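Local atomic coordinates of L-glyceraldehyde 3-phosphate reductase (Clostridium beijerinckii, PDB entry 6HG6), a protein that probably reduces aldehydes such as furfural or methylglyoxal with NADPH, as an aldo-keto reductase built on a TIM barrel. Residues 189-199 against 217-226; 274-285 against 307-317. All coordinates share one frame; numbering follows the deposited sequence. Where two conformers were deposited one is given.

Contact 1. Residues 189-199 against 217-226; sequences FVINQNRYSIF and KGIIAFSPLA. With NDP (NADPH dihydro-nicotinamide-adenine-dinucleotide phosphate), chain B.
Strands 189-195 and 218-222 pair in parallel, Ile191 beside Gly218 through Arg195 beside Phe222, as the sixth and seventh strands of the aldo-keto reductase (beta/alpha)8 barrel. Backbone bonds alternate between them, from Gly218 N to Val190 O as far as Tyr196 N, just past the strand, to Phe222 O (3.0 Å). The tight part lies on the face carrying Ile191, Gln193, Ile220 and Phe222. Ile220 CG2 meets Gln193 CB at 3.6 Å, side by side. With CG between its backbone N and carbonyl carbon (chi1 71°), the Phe222 ring turns across the neighbouring strand, and Arg195 N lies over the rim of one face. The nicotinamide covers the opposite face, NDP C3N above the ring centre, making the ring a platform for the cofactor's redox end.

At the strand starts, partly exposed but well-packed Lys217 bends at chi2, laying CD over the Phe189 ring and donating from NZ to Phe189 O (2.9 Å). Solvent-facing Arg195 puts CB over the Phe222 face (CH-pi), and its guanidinium, 82° from the ring plane, takes the ring's rim over one face. Beyond the strands, water joins the direct contacts, one molecule bridging Ser197 OG and Ser223 O, 2.8 Å from each.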
loop_
_atom_site.group_PDB
_atom_site.type_symbol
_atom_site.label_atom_id
_atom_site.label_comp_id
_atom_site.label_asym_id
_atom_site.label_seq_id
_atom_site.Cartn_x
_atom_site.Cartn_y
_atom_site.Cartn_z
ATOM N N PHE A 189 11.909 -9.224 -7.440
ATOM C CA PHE A 189 11.626 -7.810 -7.140
ATOM C C PHE A 189 10.400 -7.482 -7.993
ATOM O O PHE A 189 10.530 -7.512 -9.208
ATOM C CB PHE A 189 12.842 -6.940 -7.467
ATOM C CG PHE A 189 12.501 -5.472 -7.508
ATOM C CD1 PHE A 189 11.627 -4.925 -6.591
ATOM C CD2 PHE A 189 13.027 -4.636 -8.470
ATOM C CE1 PHE A 189 11.236 -3.587 -6.677
ATOM C CE2 PHE A 189 12.689 -3.287 -8.529
ATOM C CZ PHE A 189 11.775 -2.767 -7.646
ATOM N N VAL A 190 9.261 -7.253 -7.381
ATOM C CA VAL A 190 8.042 -7.196 -8.216
ATOM C C VAL A 190 7.207 -5.957 -7.952
ATOM O O VAL A 190 6.188 -5.803 -8.694
ATOM C CB VAL A 190 7.196 -8.471 -8.000
ATOM C CG1 VAL A 190 7.956 -9.734 -8.396
ATOM C CG2 VAL A 190 6.674 -8.526 -6.578
ATOM N N ILE A 191 7.524 -5.147 -6.960
ATOM C CA ILE A 191 6.533 -4.127 -6.529
ATOM C C ILE A 191 7.196 -2.844 -6.036
ATOM O O ILE A 191 8.148 -2.890 -5.246
ATOM C CB ILE A 191 5.572 -4.722 -5.473
ATOM C CG1 ILE A 191 4.336 -3.850 -5.196
ATOM C CG2 ILE A 191 6.312 -5.021 -4.180
ATOM C CD1 ILE A 191 3.443 -3.675 -6.367
ATOM N N ASN A 192 6.632 -1.724 -6.471
ATOM C CA ASN A 192 6.936 -0.372 -5.947
ATOM C C ASN A 192 5.717 0.100 -5.156
ATOM O O ASN A 192 4.591 -0.050 -5.663
ATOM C CB ASN A 192 7.139 0.613 -7.074
ATOM C CG ASN A 192 8.386 0.328 -7.847
ATOM O OD1 ASN A 192 9.426 0.805 -7.427
ATOM N ND2 ASN A 192 8.252 -0.390 -8.970
ATOM N N GLN A 193 5.928 0.694 -3.995
ATOM C CA GLN A 193 4.856 1.307 -3.194
ATOM C C GLN A 193 5.115 2.805 -3.149
ATOM O O GLN A 193 6.138 3.226 -2.620
ATOM C CB GLN A 193 4.729 0.703 -1.807
ATOM C CG GLN A 193 3.633 1.357 -0.998
ATOM C CD GLN A 193 3.332 0.576 0.253
ATOM O OE1 GLN A 193 3.283 -0.662 0.252
ATOM N NE2 GLN A 193 3.145 1.314 1.316
ATOM N N ASN A 194 4.196 3.586 -3.695
ATOM C CA ASN A 194 4.366 5.045 -3.848
ATOM C C ASN A 194 3.059 5.790 -3.572
ATOM O O ASN A 194 1.973 5.265 -3.831
ATOM C CB ASN A 194 4.925 5.429 -5.218
ATOM C CG ASN A 194 6.325 4.936 -5.495
ATOM O OD1 ASN A 194 6.506 3.740 -5.698
ATOM N ND2 ASN A 194 7.306 5.841 -5.472
ATOM N N ARG A 195 3.190 6.999 -3.065
ATOM C CA ARG A 195 2.035 7.891 -2.814
ATOM C C ARG A 195 1.509 8.327 -4.173
ATOM O O ARG A 195 2.320 8.739 -4.999
ATOM C CB ARG A 195 2.446 9.122 -1.996
ATOM C CG ARG A 195 1.267 9.918 -1.447
ATOM C CD ARG A 195 1.634 11.045 -0.460
ATOM N NE ARG A 195 2.464 10.573 0.643
ATOM C CZ ARG A 195 3.807 10.598 0.679
ATOM N NH1 ARG A 195 4.512 11.098 -0.331
ATOM N NH2 ARG A 195 4.443 10.095 1.728
ATOM N N TYR A 196 0.200 8.227 -4.375
ATOM C CA TYR A 196 -0.452 8.630 -5.646
ATOM C C TYR A 196 -1.907 8.958 -5.398
ATOM O O TYR A 196 -2.585 8.141 -4.773
ATOM C CB TYR A 196 -0.325 7.496 -6.660
ATOM C CG TYR A 196 -0.692 7.821 -8.082
ATOM C CD1 TYR A 196 -0.360 9.030 -8.675
ATOM C CD2 TYR A 196 -1.351 6.891 -8.874
ATOM C CE1 TYR A 196 -0.711 9.314 -9.995
ATOM C CE2 TYR A 196 -1.654 7.140 -10.202
ATOM C CZ TYR A 196 -1.341 8.354 -10.776
ATOM O OH TYR A 196 -1.678 8.587 -12.085
ATOM N N SER A 197 -2.348 10.122 -5.847
ATOM C CA SER A 197 -3.764 10.536 -5.741
ATOM C C SER A 197 -4.054 11.544 -6.838
ATOM O O SER A 197 -3.123 12.048 -7.462
ATOM C CB SER A 197 -4.073 11.151 -4.413
ATOM O OG SER A 197 -3.412 12.397 -4.320
ATOM N N ILE A 198 -5.315 11.889 -6.986
ATOM C CA ILE A 198 -5.691 13.011 -7.882
ATOM C C ILE A 198 -4.866 14.260 -7.518
ATOM O O ILE A 198 -4.513 15.004 -8.454
ATOM C CB ILE A 198 -7.204 13.238 -7.800
ATOM C CG1 ILE A 198 -7.922 12.081 -8.502
ATOM C CG2 ILE A 198 -7.585 14.585 -8.375
ATOM C CD1 ILE A 198 -9.419 12.101 -8.369
ATOM N N PHE A 199 -4.555 14.488 -6.231
ATOM C CA PHE A 199 -3.815 15.693 -5.756
ATOM C C PHE A 199 -2.295 15.479 -5.656
ATOM O O PHE A 199 -1.565 16.482 -5.435
ATOM C CB PHE A 199 -4.379 16.173 -4.422
ATOM C CG PHE A 199 -5.706 16.864 -4.542
ATOM C CD1 PHE A 199 -5.895 17.860 -5.477
ATOM C CD2 PHE A 199 -6.770 16.493 -3.739
ATOM C CE1 PHE A 199 -7.114 18.509 -5.585
ATOM C CE2 PHE A 199 -7.992 17.145 -3.843
ATOM C CZ PHE A 199 -8.174 18.119 -4.796
ATOM N N LYS A 217 7.447 -3.935 -13.370
ATOM C CA LYS A 217 7.252 -3.911 -11.910
ATOM C C LYS A 217 5.862 -3.376 -11.579
ATOM O O LYS A 217 5.363 -2.461 -12.278
ATOM C CB LYS A 217 8.302 -3.028 -11.243
ATOM C CG LYS A 217 9.714 -3.302 -11.686
ATOM C CD LYS A 217 10.157 -4.742 -11.334
ATOM C CE LYS A 217 11.566 -5.006 -11.829
ATOM N NZ LYS A 217 12.005 -6.367 -11.479
ATOM N N GLY A 218 5.248 -3.961 -10.568
ATOM C CA GLY A 218 3.950 -3.486 -10.090
ATOM C C GLY A 218 4.087 -2.162 -9.357
ATOM O O GLY A 218 5.221 -1.738 -9.004
ATOM N N ILE A 219 2.948 -1.515 -9.177
ATOM C CA ILE A 219 2.842 -0.306 -8.339
ATOM C C ILE A 219 1.671 -0.502 -7.400
ATOM O O ILE A 219 0.580 -0.807 -7.853
ATOM C CB ILE A 219 2.636 0.976 -9.156
ATOM C CG1 ILE A 219 3.722 1.149 -10.214
ATOM C CG2 ILE A 219 2.541 2.167 -8.185
ATOM C CD1 ILE A 219 3.462 2.210 -11.213
ATOM N N ILE A 220 1.866 -0.193 -6.135
ATOM C CA ILE A 220 0.729 -0.158 -5.178
ATOM C C ILE A 220 0.726 1.283 -4.676
ATOM O O ILE A 220 1.763 1.792 -4.222
ATOM C CB ILE A 220 0.811 -1.278 -4.106
ATOM C CG1 ILE A 220 -0.371 -1.161 -3.151
ATOM C CG2 ILE A 220 2.127 -1.313 -3.322
ATOM C CD1 ILE A 220 -0.478 -2.324 -2.174
ATOM N N ALA A 221 -0.377 1.979 -4.905
ATOM C CA ALA A 221 -0.514 3.411 -4.622
ATOM C C ALA A 221 -1.019 3.607 -3.207
ATOM O O ALA A 221 -2.054 3.044 -2.858
ATOM C CB ALA A 221 -1.477 4.001 -5.609
ATOM N N PHE A 222 -0.364 4.449 -2.428
ATOM C CA PHE A 222 -0.914 4.755 -1.095
ATOM C C PHE A 222 -1.337 6.209 -0.985
ATOM O O PHE A 222 -0.999 7.051 -1.858
ATOM C CB PHE A 222 0.057 4.310 -0.034
ATOM C CG PHE A 222 1.306 5.118 0.087
ATOM C CD1 PHE A 222 1.338 6.236 0.899
ATOM C CD2 PHE A 222 2.490 4.646 -0.457
ATOM C CE1 PHE A 222 2.528 6.931 1.082
ATOM C CE2 PHE A 222 3.684 5.330 -0.241
ATOM C CZ PHE A 222 3.702 6.474 0.502
ATOM N N SER A 223 -2.086 6.498 0.081
ATOM C CA SER A 223 -2.699 7.811 0.369
ATOM C C SER A 223 -3.533 8.285 -0.817
ATOM O O SER A 223 -3.450 9.455 -1.191
ATOM C CB SER A 223 -1.664 8.838 0.695
ATOM O OG SER A 223 -2.302 10.053 1.014
ATOM N N PRO A 224 -4.363 7.411 -1.431
ATOM C CA PRO A 224 -5.206 7.829 -2.558
ATOM C C PRO A 224 -6.268 8.883 -2.206
ATOM O O PRO A 224 -6.811 9.486 -3.136
ATOM C CB PRO A 224 -5.942 6.537 -2.927
ATOM C CG PRO A 224 -5.948 5.748 -1.623
ATOM C CD PRO A 224 -4.573 6.004 -1.066
ATOM N N LEU A 225 -6.602 9.054 -0.910
ATOM C CA LEU A 225 -7.642 10.027 -0.497
ATOM C C LEU A 225 -7.010 11.329 -0.023
ATOM O O LEU A 225 -7.773 12.214 0.395
ATOM C CB LEU A 225 -8.601 9.410 0.522
ATOM C CG LEU A 225 -9.217 8.090 0.069
ATOM C CD1 LEU A 225 -10.124 7.490 1.134
ATOM C CD2 LEU A 225 -9.948 8.243 -1.252
ATOM N N ALA A 226 -5.704 11.502 -0.218
ATOM C CA ALA A 226 -4.989 12.781 0.003
ATOM C C ALA A 226 -5.394 13.423 1.343
ATOM O O ALA A 226 -5.962 14.526 1.312
ATOM C CB ALA A 226 -5.284 13.693 -1.162
HETATM P PA NDP B . -6.254 6.527 2.406
HETATM O O1A NDP B . -5.758 7.680 1.599
HETATM O O2A NDP B . -7.087 5.411 1.860
HETATM O O5B NDP B . -6.928 7.068 3.763
HETATM C C5B NDP B . -7.502 6.119 4.701
HETATM C C4B NDP B . -8.406 6.849 5.660
HETATM O O4B NDP B . -9.399 7.568 4.884
HETATM C C3B NDP B . -9.210 5.988 6.644
HETATM O O3B NDP B . -8.517 5.712 7.858
HETATM C C2B NDP B . -10.424 6.876 6.885
HETATM O O2B NDP B . -10.028 7.886 7.809
HETATM C C1B NDP B . -10.658 7.487 5.508
HETATM N N9A NDP B . -11.526 6.727 4.618
HETATM C C8A NDP B . -11.282 5.496 4.060
HETATM N N7A NDP B . -12.229 5.092 3.250
HETATM C C5A NDP B . -13.159 6.122 3.270
HETATM C C6A NDP B . -14.393 6.299 2.614
HETATM N N6A NDP B . -14.917 5.406 1.778
HETATM N N1A NDP B . -15.069 7.454 2.847
HETATM C C2A NDP B . -14.533 8.349 3.688
HETATM N N3A NDP B . -13.380 8.293 4.353
HETATM C C4A NDP B . -12.731 7.142 4.100
HETATM O O3 NDP B . -4.956 5.747 2.974
HETATM P PN NDP B . -3.841 6.046 4.083
HETATM O O1N NDP B . -4.407 5.629 5.399
HETATM O O2N NDP B . -3.259 7.413 3.921
HETATM O O5D NDP B . -2.718 4.978 3.637
HETATM C C5D NDP B . -3.156 3.630 3.327
HETATM C C4D NDP B . -2.006 2.674 3.544
HETATM O O4D NDP B . -0.923 3.028 2.665
HETATM C C3D NDP B . -1.351 2.694 4.923
HETATM O O3D NDP B . -2.143 1.982 5.863
HETATM C C2D NDP B . -0.012 2.025 4.590
HETATM O O2D NDP B . -0.171 0.633 4.512
HETATM C C1D NDP B . 0.315 2.612 3.220
HETATM N N1N NDP B . 1.226 3.781 3.308
HETATM C C2N NDP B . 2.517 3.674 2.853
HETATM C C3N NDP B . 3.480 4.600 3.146
HETATM C C7N NDP B . 4.875 4.401 2.612
HETATM O O7N NDP B . 5.184 3.355 2.011
HETATM N N7N NDP B . 5.751 5.379 2.842
HETATM C C4N NDP B . 3.074 5.776 3.991
HETATM C C5N NDP B . 1.623 5.895 4.251
HETATM C C6N NDP B . 0.777 4.972 3.848
HETATM P P2B NDP B . -11.160 8.458 8.810
HETATM O O1X NDP B . -12.254 7.452 9.110
HETATM O O2X NDP B . -10.384 8.838 10.062
HETATM O O3X NDP B . -11.676 9.669 8.047
HETATM O O HOH W 1 -1.979 11.669 -2.040
HETATM O O HOH W 2 -6.966 9.751 -5.855
#

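Contact 2. Residues 274-285 against 307-317; sequences RGQTLAQMALSW and ENVGIVHKIGF. With NDP (NADPH dihydro-nicotinamide-adenine-dinucleotide phosphate), chain B.
The adenine end of the NADPH site is built where the start of helix 278-286 meets the end of helix 302-308 and the turns after it. Glu307 OE2 takes a nearly straight bond from NDP N6A (2.9 Å, 176°), meeting it from the N1A side. Asn308 reads the N7A side, where ND2 donates a hydrogen bond to NDP N7A and OD1 lies close to N6A. Thr277 OG1 donates to Glu307 OE2 at 3.2 Å from well above the carboxylate plane, a second-shell bond that helps to place the acid. Thr277 and Gln280 form a capping box, and Gln280 NE2 also reaches Glu307 O at 2.9 Å. Behind this polar patch Ile311 fills the interface: CG2 presses on Gln280 CB and CG, while CD1 meets Leu283 CB at 3.6 Å.

At the far end the Arg274 guanidinium lies flat on Phe317, centres 3.7 Å apart and planes 2° from parallel, a cation-pi stack. Its rotation is fixed by acceptors in its plane: NH1 bonds Gly316 O (2.9 Å), and NE and NH2 both hold Gln276 OE1. Gln276 NE2 in turn donates to Ser284 OG. Lys314, extended past Gln276 in the opposite direction, brings NZ to Arg274 O. Trp285 sets its edge toward the other face of Phe317 (planes at 82°), and Met281 CG touches the ring edge.

Helix 319-329 continues this cluster through Leu322 and Ile325, with Glu321 bridging to Arg274; Met281 and Leu278 pack on helix 258-273, and Leu283 faces strand 294-297 of the barrel.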
loop_
_atom_site.group_PDB
_atom_site.type_symbol
_atom_site.label_atom_id
_atom_site.label_comp_id
_atom_site.label_asym_id
_atom_site.label_seq_id
_atom_site.Cartn_x
_atom_site.Cartn_y
_atom_site.Cartn_z
ATOM N N ARG A 274 -21.025 9.980 -11.868
ATOM C CA ARG A 274 -20.575 8.571 -12.044
ATOM C C ARG A 274 -21.301 7.625 -11.075
ATOM O O ARG A 274 -21.026 6.445 -11.144
ATOM C CB ARG A 274 -19.075 8.438 -11.752
ATOM C CG ARG A 274 -18.184 9.100 -12.786
ATOM C CD ARG A 274 -16.757 9.154 -12.330
ATOM N NE ARG A 274 -16.183 7.859 -12.037
ATOM C CZ ARG A 274 -15.673 7.028 -12.922
ATOM N NH1 ARG A 274 -15.705 7.312 -14.207
ATOM N NH2 ARG A 274 -15.172 5.890 -12.513
ATOM N N GLY A 275 -22.148 8.114 -10.169
ATOM C CA GLY A 275 -22.817 7.269 -9.164
ATOM C C GLY A 275 -21.853 6.862 -8.069
ATOM O O GLY A 275 -22.069 5.824 -7.468
ATOM N N GLN A 276 -20.796 7.645 -7.834
ATOM C CA GLN A 276 -19.773 7.360 -6.812
ATOM C C GLN A 276 -19.666 8.509 -5.799
ATOM O O GLN A 276 -19.954 9.671 -6.155
ATOM C CB GLN A 276 -18.401 7.236 -7.478
ATOM C CG GLN A 276 -18.238 6.041 -8.416
ATOM C CD GLN A 276 -16.788 5.833 -8.793
ATOM O OE1 GLN A 276 -16.183 6.654 -9.478
ATOM N NE2 GLN A 276 -16.207 4.723 -8.350
ATOM N N THR A 277 -19.194 8.197 -4.590
ATOM C CA THR A 277 -18.718 9.223 -3.637
ATOM C C THR A 277 -17.380 9.735 -4.188
ATOM O O THR A 277 -16.752 9.015 -5.017
ATOM C CB THR A 277 -18.510 8.637 -2.234
ATOM O OG1 THR A 277 -17.559 7.583 -2.364
ATOM C CG2 THR A 277 -19.791 8.153 -1.586
ATOM N N LEU A 278 -16.924 10.895 -3.713
ATOM C CA LEU A 278 -15.595 11.439 -4.086
ATOM C C LEU A 278 -14.518 10.409 -3.731
ATOM O O LEU A 278 -13.673 10.098 -4.593
ATOM C CB LEU A 278 -15.368 12.789 -3.402
ATOM C CG LEU A 278 -13.994 13.408 -3.657
ATOM C CD1 LEU A 278 -13.670 13.425 -5.144
ATOM C CD2 LEU A 278 -13.937 14.821 -3.100
ATOM N N ALA A 279 -14.555 9.835 -2.524
ATOM C CA ALA A 279 -13.580 8.814 -2.085
ATOM C C ALA A 279 -13.553 7.671 -3.093
ATOM O O ALA A 279 -12.441 7.231 -3.493
ATOM C CB ALA A 279 -13.914 8.279 -0.712
ATOM N N GLN A 280 -14.732 7.189 -3.481
ATOM C CA GLN A 280 -14.824 6.057 -4.434
ATOM C C GLN A 280 -14.200 6.456 -5.775
ATOM O O GLN A 280 -13.437 5.653 -6.313
ATOM C CB GLN A 280 -16.254 5.597 -4.621
ATOM C CG GLN A 280 -16.753 4.738 -3.477
ATOM C CD GLN A 280 -18.198 4.375 -3.712
ATOM O OE1 GLN A 280 -18.987 5.193 -4.174
ATOM N NE2 GLN A 280 -18.487 3.093 -3.524
ATOM N N MET A 281 -14.457 7.675 -6.261
ATOM C CA MET A 281 -13.886 8.084 -7.564
ATOM C C MET A 281 -12.368 8.218 -7.431
ATOM O O MET A 281 -11.641 7.869 -8.376
ATOM C CB MET A 281 -14.446 9.411 -8.045
ATOM C CG MET A 281 -13.921 9.738 -9.403
ATOM S SD MET A 281 -14.613 11.245 -10.082
ATOM C CE MET A 281 -13.656 12.476 -9.187
ATOM N N ALA A 282 -11.894 8.722 -6.288
ATOM C CA ALA A 282 -10.455 8.913 -6.043
ATOM C C ALA A 282 -9.757 7.551 -6.109
ATOM O O ALA A 282 -8.633 7.506 -6.638
ATOM C CB ALA A 282 -10.229 9.619 -4.717
ATOM N N LEU A 283 -10.386 6.496 -5.568
ATOM C CA LEU A 283 -9.808 5.128 -5.585
ATOM C C LEU A 283 -9.825 4.598 -7.022
ATOM O O LEU A 283 -8.793 4.091 -7.461
ATOM C CB LEU A 283 -10.583 4.188 -4.665
ATOM C CG LEU A 283 -10.584 4.546 -3.179
ATOM C CD1 LEU A 283 -11.374 3.499 -2.409
ATOM C CD2 LEU A 283 -9.184 4.658 -2.631
ATOM N N SER A 284 -10.941 4.763 -7.723
ATOM C CA SER A 284 -11.084 4.333 -9.140
ATOM C C SER A 284 -10.036 5.048 -9.999
ATOM O O SER A 284 -9.449 4.408 -10.868
ATOM C CB SER A 284 -12.435 4.563 -9.666
ATOM O OG SER A 284 -13.375 3.845 -8.908
ATOM N N TRP A 285 -9.795 6.334 -9.759
ATOM C CA TRP A 285 -8.864 7.104 -10.608
ATOM C C TRP A 285 -7.441 6.549 -10.471
ATOM O O TRP A 285 -6.729 6.403 -11.481
ATOM C CB TRP A 285 -8.993 8.594 -10.263
ATOM C CG TRP A 285 -8.108 9.455 -11.095
ATOM C CD1 TRP A 285 -8.465 10.108 -12.231
ATOM C CD2 TRP A 285 -6.724 9.765 -10.868
ATOM N NE1 TRP A 285 -7.394 10.794 -12.720
ATOM C CE2 TRP A 285 -6.323 10.616 -11.921
ATOM C CE3 TRP A 285 -5.799 9.438 -9.886
ATOM C CZ2 TRP A 285 -5.025 11.099 -12.042
ATOM C CZ3 TRP A 285 -4.517 9.931 -10.001
ATOM C CH2 TRP A 285 -4.149 10.769 -11.047
ATOM N N GLU A 307 -17.798 0.094 1.533
ATOM C CA GLU A 307 -18.033 1.131 0.482
ATOM C C GLU A 307 -16.884 1.090 -0.539
ATOM O O GLU A 307 -17.108 1.232 -1.733
ATOM C CB GLU A 307 -18.103 2.536 1.094
ATOM C CG GLU A 307 -17.961 3.666 0.064
ATOM C CD GLU A 307 -18.335 5.080 0.518
ATOM O OE1 GLU A 307 -19.512 5.278 0.999
ATOM O OE2 GLU A 307 -17.439 5.999 0.389
ATOM N N ASN A 308 -15.665 0.967 -0.093
ATOM C CA ASN A 308 -14.517 1.176 -0.999
ATOM C C ASN A 308 -14.358 0.011 -1.975
ATOM O O ASN A 308 -13.825 0.268 -3.042
ATOM C CB ASN A 308 -13.204 1.353 -0.242
ATOM C CG ASN A 308 -13.093 2.657 0.509
ATOM O OD1 ASN A 308 -13.961 3.536 0.381
ATOM N ND2 ASN A 308 -12.029 2.750 1.312
ATOM N N VAL A 309 -14.796 -1.206 -1.640
ATOM C CA VAL A 309 -14.460 -2.376 -2.510
ATOM C C VAL A 309 -15.308 -2.347 -3.790
ATOM O O VAL A 309 -14.903 -3.023 -4.729
ATOM C CB VAL A 309 -14.503 -3.740 -1.799
ATOM C CG1 VAL A 309 -13.330 -3.864 -0.826
ATOM C CG2 VAL A 309 -15.835 -4.062 -1.149
ATOM N N GLY A 310 -16.397 -1.582 -3.863
ATOM C CA GLY A 310 -17.167 -1.456 -5.121
ATOM C C GLY A 310 -16.360 -0.748 -6.214
ATOM O O GLY A 310 -16.625 -0.955 -7.377
ATOM N N ILE A 311 -15.385 0.067 -5.853
ATOM C CA ILE A 311 -14.672 1.001 -6.779
ATOM C C ILE A 311 -13.908 0.228 -7.847
ATOM O O ILE A 311 -13.813 0.755 -8.982
ATOM C CB ILE A 311 -13.757 1.943 -5.993
ATOM C CG1 ILE A 311 -12.538 1.212 -5.419
ATOM C CG2 ILE A 311 -14.538 2.657 -4.909
ATOM C CD1 ILE A 311 -11.378 1.100 -6.391
ATOM N N VAL A 312 -13.398 -0.969 -7.510
ATOM C CA VAL A 312 -12.643 -1.856 -8.455
ATOM C C VAL A 312 -13.516 -2.155 -9.688
ATOM O O VAL A 312 -12.949 -2.657 -10.676
ATOM C CB VAL A 312 -12.136 -3.173 -7.810
ATOM C CG1 VAL A 312 -11.429 -2.902 -6.499
ATOM C CG2 VAL A 312 -13.238 -4.207 -7.597
ATOM N N HIS A 313 -14.822 -1.869 -9.643
ATOM C CA HIS A 313 -15.756 -2.145 -10.779
ATOM C C HIS A 313 -16.103 -0.883 -11.584
ATOM O O HIS A 313 -16.924 -0.998 -12.485
ATOM C CB HIS A 313 -17.006 -2.859 -10.263
ATOM C CG HIS A 313 -16.652 -4.196 -9.729
ATOM N ND1 HIS A 313 -16.481 -4.426 -8.380
ATOM C CD2 HIS A 313 -16.309 -5.335 -10.369
ATOM C CE1 HIS A 313 -16.101 -5.680 -8.205
ATOM N NE2 HIS A 313 -15.996 -6.261 -9.415
ATOM N N LYS A 314 -15.460 0.256 -11.305
ATOM C CA LYS A 314 -15.685 1.539 -12.021
ATOM C C LYS A 314 -14.344 2.260 -12.212
ATOM O O LYS A 314 -14.250 3.470 -11.881
ATOM C CB LYS A 314 -16.660 2.437 -11.248
ATOM C CG LYS A 314 -18.073 1.906 -11.085
ATOM C CD LYS A 314 -19.023 2.964 -10.613
ATOM C CE LYS A 314 -20.343 2.401 -10.136
ATOM N NZ LYS A 314 -21.273 3.504 -9.799
ATOM N N ILE A 315 -13.336 1.572 -12.738
ATOM C CA ILE A 315 -11.970 2.166 -12.900
ATOM C C ILE A 315 -11.862 2.820 -14.285
ATOM O O ILE A 315 -10.812 3.418 -14.576
ATOM C CB ILE A 315 -10.884 1.126 -12.622
ATOM C CG1 ILE A 315 -10.913 -0.051 -13.608
ATOM C CG2 ILE A 315 -11.012 0.657 -11.173
ATOM C CD1 ILE A 315 -9.737 -0.995 -13.464
ATOM N N GLY A 316 -12.919 2.710 -15.088
ATOM C CA GLY A 316 -12.997 3.361 -16.411
ATOM C C GLY A 316 -13.472 4.803 -16.333
ATOM O O GLY A 316 -14.484 5.073 -15.675
ATOM N N PHE A 317 -12.847 5.676 -17.110
ATOM C CA PHE A 317 -13.141 7.120 -17.157
ATOM C C PHE A 317 -13.203 7.549 -18.617
ATOM O O PHE A 317 -12.351 7.069 -19.372
ATOM C CB PHE A 317 -12.031 7.893 -16.455
ATOM C CG PHE A 317 -12.063 7.808 -14.954
ATOM C CD1 PHE A 317 -11.580 6.701 -14.295
ATOM C CD2 PHE A 317 -12.649 8.813 -14.199
ATOM C CE1 PHE A 317 -11.611 6.636 -12.906
ATOM C CE2 PHE A 317 -12.658 8.751 -12.812
ATOM C CZ PHE A 317 -12.165 7.655 -12.167
HETATM P PA NDP B . -6.254 6.527 2.406
HETATM O O1A NDP B . -5.758 7.680 1.599
HETATM O O2A NDP B . -7.087 5.411 1.860
HETATM O O5B NDP B . -6.928 7.068 3.763
HETATM C C5B NDP B . -7.502 6.119 4.701
HETATM C C4B NDP B . -8.406 6.849 5.660
HETATM O O4B NDP B . -9.399 7.568 4.884
HETATM C C3B NDP B . -9.210 5.988 6.644
HETATM O O3B NDP B . -8.517 5.712 7.858
HETATM C C2B NDP B . -10.424 6.876 6.885
HETATM O O2B NDP B . -10.028 7.886 7.809
HETATM C C1B NDP B . -10.658 7.487 5.508
HETATM N N9A NDP B . -11.526 6.727 4.618
HETATM C C8A NDP B . -11.282 5.496 4.060
HETATM N N7A NDP B . -12.229 5.092 3.250
HETATM C C5A NDP B . -13.159 6.122 3.270
HETATM C C6A NDP B . -14.393 6.299 2.614
HETATM N N6A NDP B . -14.917 5.406 1.778
HETATM N N1A NDP B . -15.069 7.454 2.847
HETATM C C2A NDP B . -14.533 8.349 3.688
HETATM N N3A NDP B . -13.380 8.293 4.353
HETATM C C4A NDP B . -12.731 7.142 4.100
HETATM O O3 NDP B . -4.956 5.747 2.974
HETATM P PN NDP B . -3.841 6.046 4.083
HETATM O O1N NDP B . -4.407 5.629 5.399
HETATM O O2N NDP B . -3.259 7.413 3.921
HETATM O O5D NDP B . -2.718 4.978 3.637
HETATM C C5D NDP B . -3.156 3.630 3.327
HETATM C C4D NDP B . -2.006 2.674 3.544
HETATM O O4D NDP B . -0.923 3.028 2.665
HETATM C C3D NDP B . -1.351 2.694 4.923
HETATM O O3D NDP B . -2.143 1.982 5.863
HETATM C C2D NDP B . -0.012 2.025 4.590
HETATM O O2D NDP B . -0.171 0.633 4.512
HETATM C C1D NDP B . 0.315 2.612 3.220
HETATM N N1N NDP B . 1.226 3.781 3.308
HETATM C C2N NDP B . 2.517 3.674 2.853
HETATM C C3N NDP B . 3.480 4.600 3.146
HETATM C C7N NDP B . 4.875 4.401 2.612
HETATM O O7N NDP B . 5.184 3.355 2.011
HETATM N N7N NDP B . 5.751 5.379 2.842
HETATM C C4N NDP B . 3.074 5.776 3.991
HETATM C C5N NDP B . 1.623 5.895 4.251
HETATM C C6N NDP B . 0.777 4.972 3.848
HETATM P P2B NDP B . -11.160 8.458 8.810
HETATM O O1X NDP B . -12.254 7.452 9.110
HETATM O O2X NDP B . -10.384 8.838 10.062
HETATM O O3X NDP B . -11.676 9.669 8.047
#

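Overall arrangement
Both contacts touch one NADPH molecule but at different ends: contact 1 carries the nicotinamide and, through Leu225 N, a diphosphate oxygen, whereas contact 2 receives the adenine. Their centres lie 16 Å apart, contact 1 about 6 Å from the centre of the chain and contact 2 about 17 Å out. They follow one another in sequence and meet directly along helix 278-286. Pro224 CG packs on Leu283 CD2 at 3.6 Å, and Leu225 CD2 approaches Ala279 O at 3.5 Å. On another part of that helix, Trp285 receives Ile198 CG1 at its CD2 (3.5 Å) and Tyr196 OH at its CH2 (3.5 Å). Helix 278-286 thus joins the loops that follow strands 189-195 and 218-222 to the adenine pocket.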